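Side-chain contacts in endoglucanase (Humicola insolens, PDB 1DYS), which hydrolyses internal beta-1,4-glucosidic linkages of cellulose as a family 6 glycoside hydrolase, and so takes part in the breakdown of plant biomass: residues Val181-Gly184 against Gly185-Gly188; Leu187-Ala190 against Asp191-Glu194; Thr196-Glu199 against Val200-Ile203; Thr248-Ala251 against Asn252-Gln256. One frame throughout, in Å; residues are numbered along the deposited sequence.

Contact 1 (Val181-Gly184 against Gly185-Gly188)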
loop_
_atom_site.group_PDB
_atom_site.type_symbol
_atom_site.label_atom_id
_atom_site.label_comp_id
_atom_site.label_asym_id
_atom_site.label_seq_id
_atom_site.Cartn_x
_atom_site.Cartn_y
_atom_site.Cartn_z
ATOM N N VAL A 181 6.202 -19.897 -9.317
ATOM C CA VAL A 181 7.535 -19.888 -9.886
ATOM C C VAL A 181 7.671 -18.782 -10.935
ATOM O O VAL A 181 8.388 -18.877 -11.937
ATOM C CB VAL A 181 7.973 -21.266 -10.434
ATOM C CG1 VAL A 181 7.936 -22.307 -9.336
ATOM C CG2 VAL A 181 6.969 -21.746 -11.488
ATOM N N ALA A 182 7.211 -17.566 -10.602
ATOM C CA ALA A 182 7.443 -16.353 -11.392
ATOM C C ALA A 182 6.954 -16.483 -12.820
ATOM O O ALA A 182 5.785 -16.750 -13.043
ATOM C CB ALA A 182 8.935 -16.015 -11.306
ATOM N N ASN A 183 7.813 -16.269 -13.830
ATOM C CA ASN A 183 7.343 -16.408 -15.217
ATOM C C ASN A 183 8.551 -16.891 -16.011
ATOM O O ASN A 183 9.692 -16.819 -15.531
ATOM C CB ASN A 183 6.738 -15.133 -15.774
ATOM C CG ASN A 183 7.775 -14.077 -16.011
ATOM O OD1 ASN A 183 8.269 -13.935 -17.133
ATOM N ND2 ASN A 183 8.134 -13.319 -14.984
ATOM N N GLY A 184 8.279 -17.281 -17.267
ATOM C CA GLY A 184 9.393 -17.829 -18.068
ATOM C C GLY A 184 10.545 -16.883 -18.332
ATOM O O GLY A 184 11.693 -17.313 -18.471
ATOM N N GLY A 185 10.320 -15.574 -18.340
ATOM C CA GLY A 185 11.336 -14.571 -18.535
ATOM C C GLY A 185 12.337 -14.451 -17.400
ATOM O O GLY A 185 13.445 -13.921 -17.541
ATOM N N TRP A 186 11.882 -14.818 -16.214
ATOM C CA TRP A 186 12.718 -14.737 -15.028
ATOM C C TRP A 186 13.490 -16.038 -14.824
ATOM O O TRP A 186 14.706 -16.030 -14.700
ATOM C CB TRP A 186 11.794 -14.516 -13.806
ATOM C CG TRP A 186 12.479 -14.069 -12.547
ATOM C CD1 TRP A 186 13.743 -14.338 -12.097
ATOM C CD2 TRP A 186 11.880 -13.252 -11.508
ATOM N NE1 TRP A 186 13.987 -13.726 -10.880
ATOM C CE2 TRP A 186 12.840 -13.049 -10.513
ATOM C CE3 TRP A 186 10.622 -12.644 -11.357
ATOM C CZ2 TRP A 186 12.608 -12.297 -9.359
ATOM C CZ3 TRP A 186 10.407 -11.897 -10.208
ATOM C CH2 TRP A 186 11.370 -11.738 -9.216
ATOM N N LEU A 187 12.781 -17.152 -14.744
ATOM C CA LEU A 187 13.339 -18.430 -14.356
ATOM C C LEU A 187 13.300 -19.516 -15.437
ATOM O O LEU A 187 13.626 -20.669 -15.105
ATOM C CB LEU A 187 12.547 -18.961 -13.154
ATOM C CG LEU A 187 12.540 -18.064 -11.908
ATOM C CD1 LEU A 187 11.764 -18.719 -10.773
ATOM C CD2 LEU A 187 13.973 -17.770 -11.518
ATOM N N GLY A 188 12.916 -19.109 -16.624
ATOM C CA GLY A 188 12.789 -20.044 -17.749
ATOM C C GLY A 188 14.067 -20.229 -18.547
ATOM O O GLY A 188 14.124 -21.142 -19.371
#
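Asn183 caps the N terminus of the short helix 184-187, folding its amide back onto the first turn to accept from Gly185 N in an Asx turn. The helix follows strand 175-180 of the parallel sheet at the core of this family 6 hydrolase, and both Asn183 and Trp186 probably bind substrate. With CG wedged between the backbone N and the carbonyl carbon (chi1 70°), OD1 comes to 2.9 Å from Gly185 N, which approaches from above the amide plane and not on a lone pair. OD1 also accepts from Asn224 ND2, so two donors hold the amide. The backbone O of Asn183 is shared as well, taking Trp186 N from above the carbonyl plane and Leu187 N in a nearly straight bond (174° at the hydrogen). Without the amide, as with an alanine here, Gly185 N and Asn224 ND2 would probably lose their common acceptor.

Trp186 can be followed outward from CB, which lies 3.6 Å from Asn183 O. Its six-membered ring then passes Ala182, with CD2 and CE3 at 4.0 and 3.8 Å from Ala182 CB. Asn183 ND2 stands at the indole edge, the amide and ring planes 66° apart, while NE1 is hydrogen-bonded to Thr146 OG1, which probably restrains the rotation of the ring. The same Ala182 CB also meets Leu187 CD1 at 3.9 Å, and CD1 lies 3.6 Å from Val181 O.

Contact 2 (Leu187-Ala190 against Asp191-Glu194)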
loop_
_atom_site.group_PDB
_atom_site.type_symbol
_atom_site.label_atom_id
_atom_site.label_comp_id
_atom_site.label_asym_id
_atom_site.label_seq_id
_atom_site.Cartn_x
_atom_site.Cartn_y
_atom_site.Cartn_z
ATOM N N LEU A 187 12.781 -17.152 -14.744
ATOM C CA LEU A 187 13.339 -18.430 -14.356
ATOM C C LEU A 187 13.300 -19.516 -15.437
ATOM O O LEU A 187 13.626 -20.669 -15.105
ATOM C CB LEU A 187 12.547 -18.961 -13.154
ATOM C CG LEU A 187 12.540 -18.064 -11.908
ATOM C CD1 LEU A 187 11.764 -18.719 -10.773
ATOM C CD2 LEU A 187 13.973 -17.770 -11.518
ATOM N N GLY A 188 12.916 -19.109 -16.624
ATOM C CA GLY A 188 12.789 -20.044 -17.749
ATOM C C GLY A 188 14.067 -20.229 -18.547
ATOM O O GLY A 188 14.124 -21.142 -19.371
ATOM N N TRP A 189 15.046 -19.368 -18.363
ATOM C CA TRP A 189 16.326 -19.533 -19.048
ATOM C C TRP A 189 16.948 -20.872 -18.698
ATOM O O TRP A 189 16.727 -21.451 -17.648
ATOM C CB TRP A 189 17.317 -18.469 -18.551
ATOM C CG TRP A 189 16.727 -17.117 -18.855
ATOM C CD1 TRP A 189 16.074 -16.298 -17.974
ATOM C CD2 TRP A 189 16.704 -16.465 -20.123
ATOM N NE1 TRP A 189 15.669 -15.155 -18.634
ATOM C CE2 TRP A 189 16.038 -15.238 -19.946
ATOM C CE3 TRP A 189 17.178 -16.817 -21.403
ATOM C CZ2 TRP A 189 15.848 -14.335 -20.993
ATOM C CZ3 TRP A 189 16.985 -15.902 -22.425
ATOM C CH2 TRP A 189 16.321 -14.684 -22.229
ATOM N N ALA A 190 17.828 -21.312 -19.593
ATOM C CA ALA A 190 18.569 -22.553 -19.368
ATOM C C ALA A 190 19.257 -22.631 -18.025
ATOM O O ALA A 190 19.079 -23.594 -17.280
ATOM C CB ALA A 190 19.612 -22.610 -20.499
ATOM N N ASP A 191 20.076 -21.650 -17.669
ATOM C CA ASP A 191 20.803 -21.621 -16.408
ATOM C C ASP A 191 19.931 -21.331 -15.191
ATOM O O ASP A 191 20.519 -21.260 -14.110
ATOM C CB ASP A 191 21.936 -20.599 -16.479
ATOM C CG ASP A 191 21.518 -19.151 -16.327
ATOM O OD1 ASP A 191 20.344 -18.780 -16.560
ATOM O OD2 ASP A 191 22.402 -18.334 -15.959
ATOM N N LYS A 192 18.617 -21.146 -15.339
ATOM C CA LYS A 192 17.740 -20.903 -14.228
ATOM C C LYS A 192 16.771 -22.019 -13.886
ATOM O O LYS A 192 16.288 -22.013 -12.753
ATOM C CB LYS A 192 16.819 -19.686 -14.470
ATOM C CG LYS A 192 17.568 -18.371 -14.556
ATOM C CD LYS A 192 18.078 -17.990 -13.174
ATOM C CE LYS A 192 19.566 -17.692 -13.235
ATOM N NZ LYS A 192 19.854 -16.691 -14.299
ATOM N N LEU A 193 16.516 -22.968 -14.774
ATOM C CA LEU A 193 15.573 -24.046 -14.484
ATOM C C LEU A 193 15.954 -24.947 -13.329
ATOM O O LEU A 193 15.101 -25.387 -12.531
ATOM C CB LEU A 193 15.374 -24.906 -15.743
ATOM C CG LEU A 193 14.927 -24.228 -17.028
ATOM C CD1 LEU A 193 15.299 -25.110 -18.220
ATOM C CD2 LEU A 193 13.437 -23.940 -17.023
ATOM N N GLU A 194 17.250 -25.293 -13.244
ATOM C CA GLU A 194 17.661 -26.168 -12.127
ATOM C C GLU A 194 17.722 -25.448 -10.800
ATOM O O GLU A 194 17.169 -25.901 -9.801
ATOM C CB GLU A 194 18.926 -26.968 -12.409
ATOM C CG GLU A 194 18.661 -28.051 -13.454
ATOM C CD GLU A 194 17.731 -29.154 -12.982
ATOM O OE1 GLU A 194 17.430 -29.256 -11.766
ATOM O OE2 GLU A 194 17.307 -29.930 -13.872
HETATM O O HOH W 1 19.505 -24.893 -15.167
#
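Leu193, with CG beside its backbone N (chi1 -56°), and Lys192, similarly turned at CB, both fold back on the carbonyls of 187-189. Leu193 CG rests 3.4 Å from Trp189 O, and its CD2 reaches Gly188 O at 3.7 Å. Lys192 CB sits 3.4 Å from Leu187 O, a buried carbonyl with no polar partner in the model. Beyond it, CG passes 4.0 Å from Trp189 CB, at the edge of the indole. Three successive bends then carry NZ to Asp191, where a salt bridge of 3.1 Å to OD1 meets the carboxylate from above its plane. The same OD1 lies 3.6 Å from Trp189 CB. Trp189 O receives Lys192 N at 3.0 Å and, weakly, Leu193 N, while a water links Ala190 O to Glu194 N. Cutting Leu193 back to an alanine is likely to uncover the carbonyls of Gly188 and Trp189 and open a gap against Asn249 and Ile250 of helix 243-255. Here the chain leaves helix 184-187 and enters the first turn of helix 190-207, the long helix of a beta-alpha-beta crossover from strand 175-180 to strand 215-218.

Contact 3 (Thr196-Glu199 against Val200-Ile203)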
loop_
_atom_site.group_PDB
_atom_site.type_symbol
_atom_site.label_atom_id
_atom_site.label_comp_id
_atom_site.label_asym_id
_atom_site.label_seq_id
_atom_site.Cartn_x
_atom_site.Cartn_y
_atom_site.Cartn_z
ATOM N N THR A 196 15.875 -23.157 -9.959
ATOM C CA THR A 196 14.470 -23.074 -9.541
ATOM C C THR A 196 13.971 -24.365 -8.931
ATOM O O THR A 196 13.328 -24.420 -7.874
ATOM C CB THR A 196 13.578 -22.700 -10.748
ATOM O OG1 THR A 196 14.083 -21.437 -11.207
ATOM C CG2 THR A 196 12.130 -22.549 -10.336
ATOM N N ALA A 197 14.293 -25.517 -9.551
ATOM C CA ALA A 197 13.889 -26.792 -8.976
ATOM C C ALA A 197 14.530 -27.088 -7.636
ATOM O O ALA A 197 13.911 -27.711 -6.779
ATOM C CB ALA A 197 14.210 -27.933 -9.958
ATOM N N GLN A 198 15.773 -26.636 -7.453
ATOM C CA GLN A 198 16.507 -26.832 -6.213
ATOM C C GLN A 198 15.822 -26.067 -5.079
ATOM O O GLN A 198 15.677 -26.548 -3.959
ATOM C CB GLN A 198 17.972 -26.380 -6.367
ATOM C CG GLN A 198 18.781 -26.603 -5.074
ATOM C CD GLN A 198 18.762 -28.107 -4.786
ATOM O OE1 GLN A 198 19.237 -28.846 -5.651
ATOM N NE2 GLN A 198 18.208 -28.549 -3.666
ATOM N N GLU A 199 15.405 -24.837 -5.418
ATOM C CA GLU A 199 14.683 -24.017 -4.435
ATOM C C GLU A 199 13.407 -24.686 -3.981
ATOM O O GLU A 199 13.101 -24.708 -2.776
ATOM C CB GLU A 199 14.407 -22.635 -5.010
ATOM C CG GLU A 199 14.484 -21.484 -4.026
ATOM C CD GLU A 199 15.525 -21.598 -2.938
ATOM O OE1 GLU A 199 16.654 -22.067 -3.145
ATOM O OE2 GLU A 199 15.168 -21.171 -1.803
ATOM N N VAL A 200 12.608 -25.224 -4.909
ATOM C CA VAL A 200 11.402 -25.958 -4.562
ATOM C C VAL A 200 11.749 -27.192 -3.732
ATOM O O VAL A 200 11.056 -27.478 -2.766
ATOM C CB VAL A 200 10.662 -26.321 -5.869
ATOM C CG1 VAL A 200 9.515 -27.257 -5.613
ATOM C CG2 VAL A 200 10.201 -25.045 -6.585
ATOM N N ALA A 201 12.815 -27.920 -4.135
ATOM C CA ALA A 201 13.135 -29.103 -3.331
ATOM C C ALA A 201 13.471 -28.683 -1.891
ATOM O O ALA A 201 13.008 -29.356 -0.965
ATOM C CB ALA A 201 14.230 -29.968 -3.919
ATOM N N THR A 202 14.281 -27.665 -1.696
ATOM C CA THR A 202 14.647 -27.199 -0.358
ATOM C C THR A 202 13.432 -26.773 0.441
ATOM O O THR A 202 13.334 -27.114 1.619
ATOM C CB THR A 202 15.648 -26.042 -0.467
ATOM O OG1 THR A 202 16.833 -26.539 -1.095
ATOM C CG2 THR A 202 15.973 -25.431 0.884
ATOM N N ILE A 203 12.524 -25.992 -0.159
ATOM C CA ILE A 203 11.307 -25.584 0.519
ATOM C C ILE A 203 10.417 -26.746 0.912
ATOM O O ILE A 203 9.819 -26.719 1.998
ATOM C CB ILE A 203 10.483 -24.598 -0.347
ATOM C CG1 ILE A 203 11.235 -23.263 -0.286
ATOM C CG2 ILE A 203 9.035 -24.461 0.077
ATOM C CD1 ILE A 203 10.891 -22.329 -1.416
#
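Thr202 lies over the carbonyl of Gln198, one helical turn earlier, and grips it twice. Its backbone N donates to Gln198 O at 2.9 Å in a nearly straight bond, and its hydroxyl OG1 donates to the same oxygen at 3.1 Å. The two donors come from opposite faces of the carbonyl plane. OG1 is brought back along the helix because it stands beside its own backbone N (chi1 -63°), which turns CG2 the other way. The Gln198 chain runs outward and then bends at chi2 (61°), so that NE2 passes 3.5 Å from Thr202 OG1 while OE1 accepts from Arg257 NH1.

On the inward side, aliphatic carbons cover backbone carbonyls. Val200 CG2 covers Thr196 O at 3.4 Å, and Ile203 lays CG1 and CD1 at 3.4 and 3.5 Å from Glu199 O, the acceptor of its own backbone N. From there Ile203 goes on to Ile141 and Met144 of helix 140-146 and to Ile163 and Ile167 of helix 150-169. Glu199 is buried, yet its carboxylate is provided for: OE2 takes a salt bridge from Arg156 and a hydrogen bond from Gln160, which probably keeps it ionised. Ala197 and Val200 also pack on Met254 of helix 243-255. The whole is an amphipathic segment of the crossover helix in a parallel beta-alpha-beta unit, packed between neighbouring helices of the distorted barrel characteristic of family 6.

Contact 4 (Thr248-Ala251 against Asn252-Gln256)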
loop_
_atom_site.group_PDB
_atom_site.type_symbol
_atom_site.label_atom_id
_atom_site.label_comp_id
_atom_site.label_asym_id
_atom_site.label_seq_id
_atom_site.Cartn_x
_atom_site.Cartn_y
_atom_site.Cartn_z
ATOM N N THR A 248 6.406 -26.980 -19.296
ATOM C CA THR A 248 7.045 -28.266 -19.633
ATOM C C THR A 248 8.491 -28.350 -19.182
ATOM O O THR A 248 8.930 -29.394 -18.679
ATOM C CB THR A 248 6.934 -28.516 -21.160
ATOM O OG1 THR A 248 5.549 -28.676 -21.453
ATOM C CG2 THR A 248 7.726 -29.757 -21.577
ATOM N N ASN A 249 9.273 -27.276 -19.247
ATOM C CA ASN A 249 10.678 -27.250 -18.904
ATOM C C ASN A 249 10.845 -27.412 -17.395
ATOM O O ASN A 249 11.689 -28.179 -16.955
ATOM C CB ASN A 249 11.330 -25.971 -19.394
ATOM C CG ASN A 249 11.499 -25.953 -20.910
ATOM O OD1 ASN A 249 11.509 -27.006 -21.571
ATOM N ND2 ASN A 249 11.622 -24.750 -21.445
ATOM N N ILE A 250 10.018 -26.660 -16.646
ATOM C CA ILE A 250 10.067 -26.817 -15.198
ATOM C C ILE A 250 9.574 -28.219 -14.852
ATOM O O ILE A 250 10.232 -28.917 -14.074
ATOM C CB ILE A 250 9.265 -25.753 -14.414
ATOM C CG1 ILE A 250 9.916 -24.380 -14.521
ATOM C CG2 ILE A 250 9.136 -26.200 -12.949
ATOM C CD1 ILE A 250 11.219 -24.160 -13.780
ATOM N N ALA A 251 8.461 -28.664 -15.456
ATOM C CA ALA A 251 7.922 -29.993 -15.125
ATOM C C ALA A 251 8.930 -31.103 -15.404
ATOM O O ALA A 251 9.051 -32.020 -14.596
ATOM C CB ALA A 251 6.628 -30.205 -15.903
ATOM N N ASN A 252 9.730 -30.954 -16.453
ATOM C CA ASN A 252 10.780 -31.939 -16.766
ATOM C C ASN A 252 11.909 -31.951 -15.748
ATOM O O ASN A 252 12.384 -33.019 -15.311
ATOM C CB ASN A 252 11.271 -31.656 -18.197
ATOM C CG ASN A 252 10.264 -32.042 -19.265
ATOM O OD1 ASN A 252 9.188 -32.595 -19.002
ATOM N ND2 ASN A 252 10.519 -31.757 -20.539
ATOM N N ALA A 253 12.338 -30.784 -15.251
ATOM C CA ALA A 253 13.349 -30.640 -14.233
ATOM C C ALA A 253 12.837 -31.231 -12.919
ATOM O O ALA A 253 13.596 -31.917 -12.237
ATOM C CB ALA A 253 13.767 -29.199 -13.994
ATOM N N MET A 254 11.585 -30.966 -12.560
ATOM C CA MET A 254 11.005 -31.508 -11.345
ATOM C C MET A 254 10.884 -33.021 -11.348
ATOM O O MET A 254 11.075 -33.700 -10.346
ATOM C CB MET A 254 9.603 -30.907 -11.128
ATOM C CG MET A 254 9.679 -29.393 -10.958
ATOM S SD MET A 254 10.407 -28.834 -9.387
ATOM C CE MET A 254 10.359 -27.061 -9.730
ATOM N N ARG A 255 10.435 -33.540 -12.484
ATOM C CA ARG A 255 10.218 -34.969 -12.678
ATOM C C ARG A 255 11.443 -35.811 -12.405
ATOM O O ARG A 255 11.410 -36.848 -11.743
ATOM C CB ARG A 255 9.758 -35.116 -14.140
ATOM C CG ARG A 255 9.671 -36.573 -14.561
ATOM C CD ARG A 255 8.989 -36.676 -15.906
ATOM N NE ARG A 255 7.657 -36.075 -15.890
ATOM C CZ ARG A 255 7.300 -35.025 -16.604
ATOM N NH1 ARG A 255 8.198 -34.415 -17.377
ATOM N NH2 ARG A 255 6.085 -34.517 -16.565
ATOM N N GLN A 256 12.606 -35.349 -12.862
ATOM C CA GLN A 256 13.898 -35.956 -12.703
ATOM C C GLN A 256 14.398 -35.932 -11.264
ATOM O O GLN A 256 15.361 -36.623 -10.911
ATOM C CB GLN A 256 14.956 -35.229 -13.543
ATOM C CG GLN A 256 15.001 -35.632 -14.996
ATOM C CD GLN A 256 14.718 -37.116 -15.188
ATOM O OE1 GLN A 256 13.772 -37.467 -15.885
ATOM N NE2 GLN A 256 15.494 -37.955 -14.520
HETATM O O HOH W 2 12.094 -29.679 -21.377
#
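Asn252 folds its amide over Thr248 O without bonding to it; its backbone N is the donor there, at 2.8 Å. With CG beside the backbone N (chi1 -72°), the carboxamide carbon is brought 3.0 Å from Thr248 O. The two side chains run side by side, Thr248 CG2 lying 3.6 Å from Asn252 ND2. ND2 donates to a water that in turn donates to Asn249 OD1, whereas Asn252 OD1 takes no more than a weak bond from Arg255 NH1, whose guanidinium meets Asn252 CG at its edge.

Ala251 has little side chain, but its carbonyl does much. Its O accepts Arg255 N at 2.9 Å, and the guanidinium of Arg255 then swings back, bent at chi3, so that the same oxygen lies 3.8 Å above one face of the group, toward the rim. Ala251 CB meanwhile faces Thr261 and Asn302.

Ile250 supplies the apolar side. Its O accepts Met254 N in a straight bond (166°), and the two side chains extend alongside each other, with Ile250 CG2 3.5 Å from Met254 CE. Helix 243-255 thus has an apolar face, set against Leu193 and Val200 of helix 190-207, and a polar edge that runs on to Arg255, where the positive charge is likely to be eased by the Asn252 amide oxygen and the nearby backbone carbonyl of Ala251.

In the fold
Following the chain, strand 175-180 runs into contact 1, which starts the short helix 184-187 with two probable substrate-binding residues. Contact 2 takes up where it ends, sharing Leu187 and Gly188, and turns the chain into helix 190-207; contact 3 lies further along that helix. Contact 4 comes much later, on helix 243-255, beyond strand 215-218. Each closes only a turn of chain, and none nests in or crosses another. Yet Leu193, Ala197 and Val200 of contacts 2 and 3 meet Asn249, Ile250 and Met254 of contact 4, packing helix 190-207 against helix 243-255. Leu187 CB also touches Thr196 OG1, joining contacts 1 and 2 to contact 3.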